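Local atomic coordinates of folylpolyglutamate synthase protein FOLC (PDB entry 2VOS), a protein that probably adds L-glutamate to dihydropteroate and to tetrahydrofolate polyglutamates, spending ATP and using magnesium as cofactor. Residues A52-L57 and L130-I134; I199-D203 and G383-V387; A443-V447 and R463-V467. All coordinates share one frame; numbering follows the deposited sequence.

Contact 1. Residues A52-L57 and L130-I134; sequences ALMDLL and LVALI
Leu53 and Leu130 meet at about a right angle, each on its own helix. Methyl CD1 of Leu53 rests 3.6 Å from CB of Leu130. Leu53 gets there because its CG lies anti to the backbone N (chi1 -180°), which carries both methyls across to residues 130-134. Its other methyl, CD2, is 3.8 Å from CG2 of Val131. This buried end of the contact continues into helix 151-165, where Leu53 touches Ala157 and Val131 touches Val154.

A second group of apolar contacts gathers round Ile134. Its terminal methyl CD1 lies 3.6 Å from CB of Ala52 and 3.5 Å from CD1 of Leu56. The latter pair is tighter than usual for two methyls. The side chains of Leu56 and Ile134 lie alongside each other and point opposite ways. The shaft of Ile134 also lies over the backbone of the first helix, with CG1 3.9 Å from CA of Leu53.

Leu57 adds a contact from the C-terminal side of residues 52-57. Its CD1 meets the branch point CG of Leu130 at 3.9 Å. CD2 of Leu133 touches CD1 of Leu56 at 4.0 Å on the exposed flank.

No hydrogen bond crosses between the segments, and every side chain that meets here is aliphatic. The short helical axes pass 9.7 Å apart at 139°, so the helices run roughly antiparallel. This is leucine-rich helix-helix packing, and it joins helix 48-56 to the long helix 117-140 away from the nucleotide and metal sites.

Contact 2. Residues I199-D203 and G383-V387; sequences IDHVD and GDKDV. With CO (cobalt (II) ion), chain F; MG (magnesium ion), chain C.
His201 and Asp384 form a His-carboxylate hydrogen bond between two loops, one in the Mur ligase middle domain and one in the glutamate ligase domain. Asp384 has CG between its backbone N and carbonyl carbon (chi1 68°), which puts the carboxylate at the imidazole. Ring and carboxylate planes stand 46° apart. ND1 of His201 gives its hydrogen to OD2 of Asp384 over 2.5 Å. The N-H...O angle is 143°, so the bond is short but bent. OD2 offers its anti lone pair and lies near the ring edge, tilted somewhat from its plane. On the far side of the ring, NE2 of His201 binds a cobalt ion at 2.4 Å. Asp203 OD1 and two waters also bind this cobalt. Asp384 is thus a second-shell residue of the cobalt site and would help fix the rotation of the imidazole.

The Lys385 chain passes aslant over Asp200. Its NZ donates to OD1 of Asp200 at 3.1 Å, on the syn side but above the carboxylate plane. A weak, longer salt bridge ties the same NZ to OD2 of Asp384, so one ammonium group links the two carboxylates. The other oxygen of Asp200, OD2, binds magnesium at 2.2 Å. His354 completes the protein ligands of that ion, and the nearest atoms of bound ADP and the Asp200 side chain are about 6 Å apart.

The backbones join beside these groups. N of Val202 donates to O of Asp384 at 2.8 Å. A water also bridges the segments: it accepts from N of Asp386 and donates to O of Asp200 at 2.6 Å.

Contact 3. Residues A443-V447 and R463-V467; sequences ATSLV and RTGIV
Val447 and Ala443 face Ile466 one helical turn apart. This is the densely packed part of the contact. CB of Ala443 sits 3.7 Å from the branch methyl CG2 of Ile466. Methyl CG2 of Val447 reaches CG1 of Ile466 at 3.9 Å. Ile466 turns its CG1 anti to its own carbonyl carbon (chi1 -62°), which lays the side chain between these two helix residues. Val447 CG2 also touches the strand backbone, 3.6 Å from O of Gly465. Val376 of strand 374-379 packs against Ala443 and Val447, so the same helix face covers the neighbouring strand as well.

The pairing is an alpha/beta layer of the glutamate ligase domain. Helix 436-451 lies on the mixed sheet, and the short axes of helix and strand pass 8.7 Å apart at 161°, nearly antiparallel. A connection that is partly not modelled leads from this helix to strand 464-469.

The contact is more polar toward the partly exposed residues. OG1 of Thr464 abuts CG1 of Val447 at 3.4 Å, with no hydrogen bond between them; Pro346 lies against both residues. Packing is looser at the other edge, where Thr444 points its CB away from the strand. Its OG1 lies 3.9 Å from CD1 of Ile466, yet it is hydrogen-bonded to O of Ile440 in its own helix.

The three contacts lie in different parts of the fold and share no helix or strand. Contact 3 is buried, contact 1 is partly buried, and contact 2 is a surface contact between loops. Contacts 1 and 3 sit on opposite sides of the chain's centre, with centres about 51 Å apart. Both rest mainly on aliphatic packing, helix on helix in the first and helix on sheet in the third. Contact 2 instead relies on charges, hydrogen bonds, water and two metal ions. It joins the two Mur ligase family regions near the nucleotide. Its nearest atoms are about 14 Å from contact 3 and about 24 Å from contact 1.

Contact 1. Residues A52-L57 and L130-I134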
ATOM      1  N   ALA A  52       2.655  13.750  22.390  1.00 40.17           N
ATOM      2  CA  ALA A  52       2.022  14.815  23.127  1.00 41.18           C
ATOM      3  C   ALA A  52       0.566  14.996  22.700  1.00 41.99           C
ATOM      4  O   ALA A  52      -0.311  15.201  23.541  1.00 42.47           O
ATOM      5  CB  ALA A  52       2.812  16.133  22.970  1.00 40.54           C
ATOM      6  N   LEU A  53       0.326  15.016  21.386  1.00 42.40           N
ATOM      7  CA  LEU A  53      -1.051  15.193  20.881  1.00 42.12           C
ATOM      8  C   LEU A  53      -1.973  14.062  21.378  1.00 42.71           C
ATOM      9  O   LEU A  53      -3.114  14.328  21.837  1.00 43.79           O
ATOM     10  CB  LEU A  53      -1.056  15.248  19.375  1.00 40.79           C
ATOM     11  CG  LEU A  53      -2.474  15.433  18.761  1.00 43.28           C
ATOM     12  CD1 LEU A  53      -3.233  16.676  19.332  1.00 43.39           C
ATOM     13  CD2 LEU A  53      -2.422  15.460  17.229  1.00 43.68           C
HETATM   14  N   MSE A  54      -1.526  12.808  21.265  1.00 42.13           N
HETATM   15  CA  MSE A  54      -2.313  11.667  21.778  1.00 43.24           C
HETATM   16  C   MSE A  54      -2.613  11.861  23.282  1.00 43.22           C
HETATM   17  O   MSE A  54      -3.726  11.624  23.716  1.00 42.88           O
HETATM   18  CB  MSE A  54      -1.554  10.351  21.636  1.00 43.44           C
HETATM   19  CG  MSE A  54      -1.519   9.743  20.258  1.00 45.86           C
HETATM   20 SE   MSE A  54      -3.319   9.643  19.421  1.00 58.11          SE
HETATM   21  CE  MSE A  54      -2.709  10.981  18.246  1.00 27.05           C
ATOM     22  N   ASP A  55      -1.626  12.291  24.084  1.00 44.19           N
ATOM     23  CA  ASP A  55      -1.931  12.613  25.488  1.00 45.79           C
ATOM     24  C   ASP A  55      -3.083  13.615  25.674  1.00 45.79           C
ATOM     25  O   ASP A  55      -3.974  13.398  26.497  1.00 46.83           O
ATOM     26  CB  ASP A  55      -0.716  13.172  26.225  1.00 46.64           C
ATOM     27  CG  ASP A  55       0.261  12.127  26.533  1.00 52.96           C
ATOM     28  OD1 ASP A  55       0.046  10.962  26.064  1.00 60.32           O
ATOM     29  OD2 ASP A  55       1.247  12.451  27.230  1.00 57.65           O
ATOM     30  N   LEU A  56      -3.010  14.726  24.967  1.00 45.24           N
ATOM     31  CA  LEU A  56      -4.071  15.734  25.013  1.00 46.25           C
ATOM     32  C   LEU A  56      -5.431  15.159  24.591  1.00 45.99           C
ATOM     33  O   LEU A  56      -6.473  15.598  25.071  1.00 44.47           O
ATOM     34  CB  LEU A  56      -3.732  16.900  24.064  1.00 45.61           C
ATOM     35  CG  LEU A  56      -2.626  17.853  24.540  1.00 48.82           C
ATOM     36  CD1 LEU A  56      -2.371  18.929  23.478  1.00 52.00           C
ATOM     37  CD2 LEU A  56      -3.038  18.500  25.864  1.00 50.65           C
ATOM     38  N   LEU A  57      -5.410  14.228  23.641  1.00 45.68           N
ATOM     39  CA  LEU A  57      -6.666  13.644  23.078  1.00 45.62           C
ATOM     40  C   LEU A  57      -7.235  12.615  24.019  1.00 46.40           C
ATOM     41  O   LEU A  57      -8.312  12.066  23.747  1.00 48.15           O
ATOM     42  CB  LEU A  57      -6.364  12.943  21.768  1.00 45.84           C
ATOM     43  CG  LEU A  57      -6.693  13.661  20.457  1.00 46.96           C
ATOM     44  CD1 LEU A  57      -7.178  15.042  20.641  1.00 45.33           C
ATOM     45  CD2 LEU A  57      -5.627  13.583  19.395  1.00 47.12           C
ATOM     46  N   LEU A 130      -6.358  20.961  19.589  1.00 42.78           N
ATOM     47  CA  LEU A 130      -5.268  20.292  20.300  1.00 43.49           C
ATOM     48  C   LEU A 130      -4.031  20.244  19.409  1.00 42.96           C
ATOM     49  O   LEU A 130      -2.902  20.355  19.887  1.00 43.48           O
ATOM     50  CB  LEU A 130      -5.682  18.859  20.728  1.00 43.55           C
ATOM     51  CG  LEU A 130      -6.842  18.732  21.749  1.00 45.66           C
ATOM     52  CD1 LEU A 130      -6.690  19.832  22.819  1.00 44.47           C
ATOM     53  CD2 LEU A 130      -8.238  18.793  21.037  1.00 46.72           C
ATOM     54  N   VAL A 131      -4.242  20.046  18.112  1.00 42.15           N
ATOM     55  CA  VAL A 131      -3.162  20.169  17.134  1.00 43.13           C
ATOM     56  C   VAL A 131      -2.549  21.576  17.166  1.00 42.89           C
ATOM     57  O   VAL A 131      -1.332  21.707  17.182  1.00 44.00           O
ATOM     58  CB  VAL A 131      -3.667  19.886  15.693  1.00 43.27           C
ATOM     59  CG1 VAL A 131      -2.597  20.263  14.644  1.00 43.95           C
ATOM     60  CG2 VAL A 131      -4.109  18.427  15.568  1.00 43.00           C
ATOM     61  N   ALA A 132      -3.385  22.618  17.151  1.00 43.05           N
ATOM     62  CA  ALA A 132      -2.878  24.024  17.255  1.00 42.58           C
ATOM     63  C   ALA A 132      -2.021  24.205  18.516  1.00 43.69           C
ATOM     64  O   ALA A 132      -1.019  24.912  18.528  1.00 41.60           O
ATOM     65  CB  ALA A 132      -4.036  25.016  17.294  1.00 42.46           C
ATOM     66  N   LEU A 133      -2.436  23.564  19.604  1.00 45.39           N
ATOM     67  CA  LEU A 133      -1.732  23.749  20.867  1.00 46.91           C
ATOM     68  C   LEU A 133      -0.356  23.098  20.793  1.00 47.12           C
ATOM     69  O   LEU A 133       0.631  23.685  21.226  1.00 47.24           O
ATOM     70  CB  LEU A 133      -2.554  23.161  22.013  1.00 47.38           C
ATOM     71  CG  LEU A 133      -2.011  23.392  23.421  1.00 49.48           C
ATOM     72  CD1 LEU A 133      -1.843  24.910  23.706  1.00 49.91           C
ATOM     73  CD2 LEU A 133      -2.966  22.749  24.439  1.00 49.04           C
ATOM     74  N   ILE A 134      -0.284  21.892  20.245  1.00 47.22           N
ATOM     75  CA  ILE A 134       1.014  21.240  20.029  1.00 47.41           C
ATOM     76  C   ILE A 134       1.871  22.039  19.051  1.00 48.19           C
ATOM     77  O   ILE A 134       3.083  22.194  19.285  1.00 48.74           O
ATOM     78  CB  ILE A 134       0.894  19.772  19.525  1.00 47.69           C
ATOM     79  CG1 ILE A 134       0.169  18.884  20.537  1.00 46.33           C
ATOM     80  CG2 ILE A 134       2.295  19.183  19.219  1.00 47.77           C
ATOM     81  CD1 ILE A 134       0.757  18.942  21.965  1.00 44.93           C
TER

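Contact 2. Residues I199-D203 and G383-V387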
ATOM      1  N   ILE A 199      14.258  -2.283  -1.844  1.00 41.72           N
ATOM      2  CA  ILE A 199      14.532  -0.842  -1.995  1.00 41.88           C
ATOM      3  C   ILE A 199      13.282  -0.169  -2.570  1.00 40.58           C
ATOM      4  O   ILE A 199      12.569  -0.722  -3.410  1.00 40.70           O
ATOM      5  CB  ILE A 199      15.667  -0.597  -2.950  1.00 41.78           C
ATOM      6  CG1 ILE A 199      17.014  -1.113  -2.366  1.00 46.25           C
ATOM      7  CG2 ILE A 199      15.789   0.916  -3.308  1.00 44.30           C
ATOM      8  CD1 ILE A 199      17.340  -0.592  -0.949  1.00 47.51           C
ATOM      9  N   ASP A 200      13.013   1.033  -2.109  1.00 40.31           N
ATOM     10  CA  ASP A 200      11.950   1.815  -2.722  1.00 39.07           C
ATOM     11  C   ASP A 200      12.401   3.234  -2.793  1.00 38.13           C
ATOM     12  O   ASP A 200      12.671   3.728  -3.856  1.00 38.27           O
ATOM     13  CB  ASP A 200      10.688   1.675  -1.894  1.00 39.86           C
ATOM     14  CG  ASP A 200       9.616   2.683  -2.283  1.00 42.67           C
ATOM     15  OD1 ASP A 200       9.672   3.332  -3.305  1.00 48.51           O
ATOM     16  OD2 ASP A 200       8.714   2.870  -1.522  1.00 49.34           O
ATOM     17  N   HIS A 201      12.469   3.900  -1.650  1.00 38.64           N
ATOM     18  CA  HIS A 201      13.018   5.254  -1.562  1.00 37.83           C
ATOM     19  C   HIS A 201      14.535   5.252  -1.715  1.00 36.53           C
ATOM     20  O   HIS A 201      15.222   4.556  -1.004  1.00 37.20           O
ATOM     21  CB  HIS A 201      12.638   5.886  -0.206  1.00 37.72           C
ATOM     22  CG  HIS A 201      13.123   7.284  -0.087  1.00 38.89           C
ATOM     23  ND1 HIS A 201      12.494   8.339  -0.719  1.00 41.22           N
ATOM     24  CD2 HIS A 201      14.236   7.800   0.495  1.00 44.04           C
ATOM     25  CE1 HIS A 201      13.190   9.444  -0.519  1.00 44.10           C
ATOM     26  NE2 HIS A 201      14.259   9.142   0.202  1.00 41.96           N
ATOM     27  N   VAL A 202      15.098   6.001  -2.637  1.00 36.19           N
ATOM     28  CA  VAL A 202      16.542   5.840  -2.843  1.00 34.76           C
ATOM     29  C   VAL A 202      17.345   7.026  -2.249  1.00 35.87           C
ATOM     30  O   VAL A 202      17.271   8.142  -2.767  1.00 36.51           O
ATOM     31  CB  VAL A 202      16.887   5.658  -4.341  1.00 34.85           C
ATOM     32  CG1 VAL A 202      18.386   5.529  -4.531  1.00 34.98           C
ATOM     33  CG2 VAL A 202      16.095   4.418  -4.971  1.00 32.76           C
ATOM     34  N   ASP A 203      18.150   6.779  -1.215  1.00 35.03           N
ATOM     35  CA  ASP A 203      19.144   7.795  -0.779  1.00 35.23           C
ATOM     36  C   ASP A 203      20.539   7.560  -1.278  1.00 34.53           C
ATOM     37  O   ASP A 203      21.356   8.505  -1.295  1.00 34.88           O
ATOM     38  CB  ASP A 203      19.212   7.843   0.744  1.00 35.94           C
ATOM     39  CG  ASP A 203      17.955   8.432   1.333  1.00 40.65           C
ATOM     40  OD1 ASP A 203      17.480   9.378   0.709  1.00 42.26           O
ATOM     41  OD2 ASP A 203      17.436   7.945   2.339  1.00 44.71           O
ATOM     42  N   GLY A 383      10.670  11.247  -8.346  1.00 41.07           N
ATOM     43  CA  GLY A 383      12.118  11.441  -8.523  1.00 40.32           C
ATOM     44  C   GLY A 383      12.990  10.708  -7.510  1.00 40.94           C
ATOM     45  O   GLY A 383      14.213  10.575  -7.712  1.00 41.31           O
ATOM     46  N   ASP A 384      12.391  10.247  -6.410  1.00 39.72           N
ATOM     47  CA  ASP A 384      13.144   9.586  -5.339  1.00 41.30           C
ATOM     48  C   ASP A 384      13.153   8.052  -5.484  1.00 40.45           C
ATOM     49  O   ASP A 384      13.688   7.366  -4.612  1.00 39.44           O
ATOM     50  CB  ASP A 384      12.602   9.971  -3.960  1.00 42.13           C
ATOM     51  CG  ASP A 384      11.199   9.408  -3.734  1.00 49.83           C
ATOM     52  OD1 ASP A 384      10.373   9.593  -4.665  1.00 52.00           O
ATOM     53  OD2 ASP A 384      10.941   8.705  -2.695  1.00 56.16           O
ATOM     54  N   LYS A 385      12.586   7.538  -6.580  1.00 38.51           N
ATOM     55  CA  LYS A 385      12.554   6.083  -6.858  1.00 38.65           C
ATOM     56  C   LYS A 385      13.695   5.522  -7.690  1.00 40.16           C
ATOM     57  O   LYS A 385      14.447   6.246  -8.396  1.00 40.47           O
ATOM     58  CB  LYS A 385      11.227   5.682  -7.542  1.00 37.45           C
ATOM     59  CG  LYS A 385      10.028   6.218  -6.819  1.00 37.64           C
ATOM     60  CD  LYS A 385      10.093   5.922  -5.337  1.00 37.19           C
ATOM     61  CE  LYS A 385       8.717   6.278  -4.738  1.00 40.54           C
ATOM     62  NZ  LYS A 385       8.663   6.277  -3.243  1.00 40.46           N
ATOM     63  N   ASP A 386      13.826   4.203  -7.657  1.00 40.98           N
ATOM     64  CA  ASP A 386      14.790   3.553  -8.520  1.00 42.45           C
ATOM     65  C   ASP A 386      14.161   3.436  -9.912  1.00 42.57           C
ATOM     66  O   ASP A 386      13.712   2.363 -10.328  1.00 42.48           O
ATOM     67  CB  ASP A 386      15.164   2.186  -7.955  1.00 42.31           C
ATOM     68  CG  ASP A 386      16.240   1.496  -8.779  1.00 44.43           C
ATOM     69  OD1 ASP A 386      16.655   2.027  -9.846  1.00 43.15           O
ATOM     70  OD2 ASP A 386      16.689   0.424  -8.332  1.00 47.62           O
ATOM     71  N   VAL A 387      14.157   4.552 -10.636  1.00 42.96           N
ATOM     72  CA  VAL A 387      13.603   4.619 -12.001  1.00 44.00           C
ATOM     73  C   VAL A 387      14.189   3.574 -12.940  1.00 42.23           C
ATOM     74  O   VAL A 387      13.450   2.869 -13.635  1.00 39.95           O
ATOM     75  CB  VAL A 387      13.838   6.014 -12.617  1.00 44.59           C
ATOM     76  CG1 VAL A 387      13.018   6.166 -13.890  1.00 47.36           C
ATOM     77  CG2 VAL A 387      13.442   7.069 -11.576  1.00 48.37           C
TER
HETATM   78 CO    CO F1494      15.710  10.542   1.417  1.00 50.26          CO
HETATM   79 MG    MG C1491       6.546   2.306  -1.621  1.00 39.43          MG
HETATM   80  O   HOH W   1      11.959   2.722  -6.094  1.00 28.88           O
HETATM   81  O   HOH W   2      15.606   9.401   3.184  1.00 44.39           O
HETATM   82  O   HOH W   3       6.664   4.179  -1.233  1.00 43.24           O
HETATM   83  O   HOH W   4       5.746   0.130  -2.053  1.00 59.95           O
HETATM   84  O   HOH W   5      15.744  11.159  -0.232  1.00 33.78           O

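Contact 3. Residues A443-V447 and R463-V467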
ATOM      1  N   ALA A 443      -1.318   5.987 -26.008  1.00 44.56           N
ATOM      2  CA  ALA A 443      -1.274   4.537 -25.845  1.00 44.20           C
ATOM      3  C   ALA A 443      -2.402   3.938 -26.643  1.00 45.24           C
ATOM      4  O   ALA A 443      -2.276   2.858 -27.233  1.00 44.68           O
ATOM      5  CB  ALA A 443      -1.390   4.112 -24.352  1.00 43.49           C
ATOM      6  N   THR A 444      -3.531   4.623 -26.659  1.00 45.85           N
ATOM      7  CA  THR A 444      -4.695   4.057 -27.283  1.00 46.04           C
ATOM      8  C   THR A 444      -4.465   3.956 -28.784  1.00 46.44           C
ATOM      9  O   THR A 444      -4.840   2.970 -29.395  1.00 46.97           O
ATOM     10  CB  THR A 444      -5.974   4.889 -27.007  1.00 46.00           C
ATOM     11  OG1 THR A 444      -6.212   4.891 -25.591  1.00 46.96           O
ATOM     12  CG2 THR A 444      -7.207   4.304 -27.808  1.00 46.29           C
ATOM     13  N   SER A 445      -3.859   4.968 -29.378  1.00 46.91           N
ATOM     14  CA  SER A 445      -3.646   4.891 -30.801  1.00 47.84           C
ATOM     15  C   SER A 445      -2.580   3.807 -31.105  1.00 47.18           C
ATOM     16  O   SER A 445      -2.666   3.130 -32.110  1.00 46.32           O
ATOM     17  CB  SER A 445      -3.347   6.268 -31.418  1.00 48.27           C
ATOM     18  OG  SER A 445      -2.080   6.732 -31.006  1.00 53.60           O
ATOM     19  N   LEU A 446      -1.627   3.592 -30.208  1.00 45.65           N
ATOM     20  CA  LEU A 446      -0.652   2.534 -30.440  1.00 45.35           C
ATOM     21  C   LEU A 446      -1.332   1.153 -30.400  1.00 45.65           C
ATOM     22  O   LEU A 446      -1.085   0.272 -31.206  1.00 44.55           O
ATOM     23  CB  LEU A 446       0.480   2.621 -29.413  1.00 44.68           C
ATOM     24  CG  LEU A 446       1.406   3.839 -29.435  1.00 43.71           C
ATOM     25  CD1 LEU A 446       2.429   3.778 -28.276  1.00 45.25           C
ATOM     26  CD2 LEU A 446       2.124   3.975 -30.778  1.00 44.41           C
ATOM     27  N   VAL A 447      -2.248   0.982 -29.469  1.00 46.66           N
ATOM     28  CA  VAL A 447      -2.924  -0.281 -29.315  1.00 47.81           C
ATOM     29  C   VAL A 447      -3.913  -0.512 -30.510  1.00 48.92           C
ATOM     30  O   VAL A 447      -4.100  -1.641 -30.928  1.00 49.61           O
ATOM     31  CB  VAL A 447      -3.631  -0.251 -27.943  1.00 48.33           C
ATOM     32  CG1 VAL A 447      -4.948  -0.946 -28.030  1.00 50.16           C
ATOM     33  CG2 VAL A 447      -2.736  -0.816 -26.860  1.00 47.57           C
ATOM     34  N   ARG A 463      -6.721  -8.827 -27.265  1.00 51.66           N
ATOM     35  CA  ARG A 463      -5.457  -9.263 -26.704  1.00 50.35           C
ATOM     36  C   ARG A 463      -4.391  -8.162 -26.633  1.00 48.24           C
ATOM     37  O   ARG A 463      -3.194  -8.431 -26.652  1.00 46.94           O
ATOM     38  CB  ARG A 463      -4.968 -10.548 -27.413  1.00 51.92           C
ATOM     39  CG  ARG A 463      -5.708 -11.810 -26.849  1.00 55.75           C
ATOM     40  CD  ARG A 463      -5.402 -13.107 -27.626  1.00 62.62           C
ATOM     41  NE  ARG A 463      -3.986 -13.470 -27.541  1.00 69.21           N
ATOM     42  CZ  ARG A 463      -3.374 -14.352 -28.345  1.00 73.07           C
ATOM     43  NH1 ARG A 463      -4.071 -14.958 -29.308  1.00 73.81           N
ATOM     44  NH2 ARG A 463      -2.061 -14.623 -28.201  1.00 73.78           N
ATOM     45  N   THR A 464      -4.844  -6.918 -26.552  1.00 46.45           N
ATOM     46  CA  THR A 464      -3.959  -5.780 -26.403  1.00 45.96           C
ATOM     47  C   THR A 464      -4.314  -5.126 -25.088  1.00 45.34           C
ATOM     48  O   THR A 464      -5.418  -5.296 -24.576  1.00 45.76           O
ATOM     49  CB  THR A 464      -4.152  -4.742 -27.520  1.00 45.60           C
ATOM     50  OG1 THR A 464      -5.480  -4.246 -27.476  1.00 46.48           O
ATOM     51  CG2 THR A 464      -3.955  -5.383 -28.916  1.00 44.55           C
ATOM     52  N   GLY A 465      -3.378  -4.359 -24.550  1.00 45.53           N
ATOM     53  CA  GLY A 465      -3.594  -3.659 -23.285  1.00 44.55           C
ATOM     54  C   GLY A 465      -2.678  -2.459 -23.073  1.00 44.13           C
ATOM     55  O   GLY A 465      -1.645  -2.300 -23.732  1.00 43.60           O
ATOM     56  N   ILE A 466      -3.110  -1.625 -22.147  1.00 44.46           N
ATOM     57  CA  ILE A 466      -2.424  -0.430 -21.720  1.00 44.13           C
ATOM     58  C   ILE A 466      -2.247  -0.594 -20.207  1.00 44.13           C
ATOM     59  O   ILE A 466      -3.198  -0.975 -19.497  1.00 44.60           O
ATOM     60  CB  ILE A 466      -3.302   0.785 -21.966  1.00 43.17           C
ATOM     61  CG1 ILE A 466      -3.552   0.901 -23.464  1.00 44.20           C
ATOM     62  CG2 ILE A 466      -2.599   2.058 -21.541  1.00 42.98           C
ATOM     63  CD1 ILE A 466      -4.640   1.832 -23.811  1.00 42.54           C
ATOM     64  N   VAL A 467      -1.033  -0.352 -19.723  1.00 42.30           N
ATOM     65  CA  VAL A 467      -0.765  -0.513 -18.309  1.00 41.79           C
ATOM     66  C   VAL A 467      -0.225   0.803 -17.783  1.00 41.88           C
ATOM     67  O   VAL A 467       0.826   1.318 -18.227  1.00 40.07           O
ATOM     68  CB  VAL A 467       0.271  -1.604 -18.078  1.00 42.39           C
ATOM     69  CG1 VAL A 467       0.541  -1.723 -16.580  1.00 39.90           C
ATOM     70  CG2 VAL A 467      -0.251  -2.925 -18.649  1.00 40.99           C
TER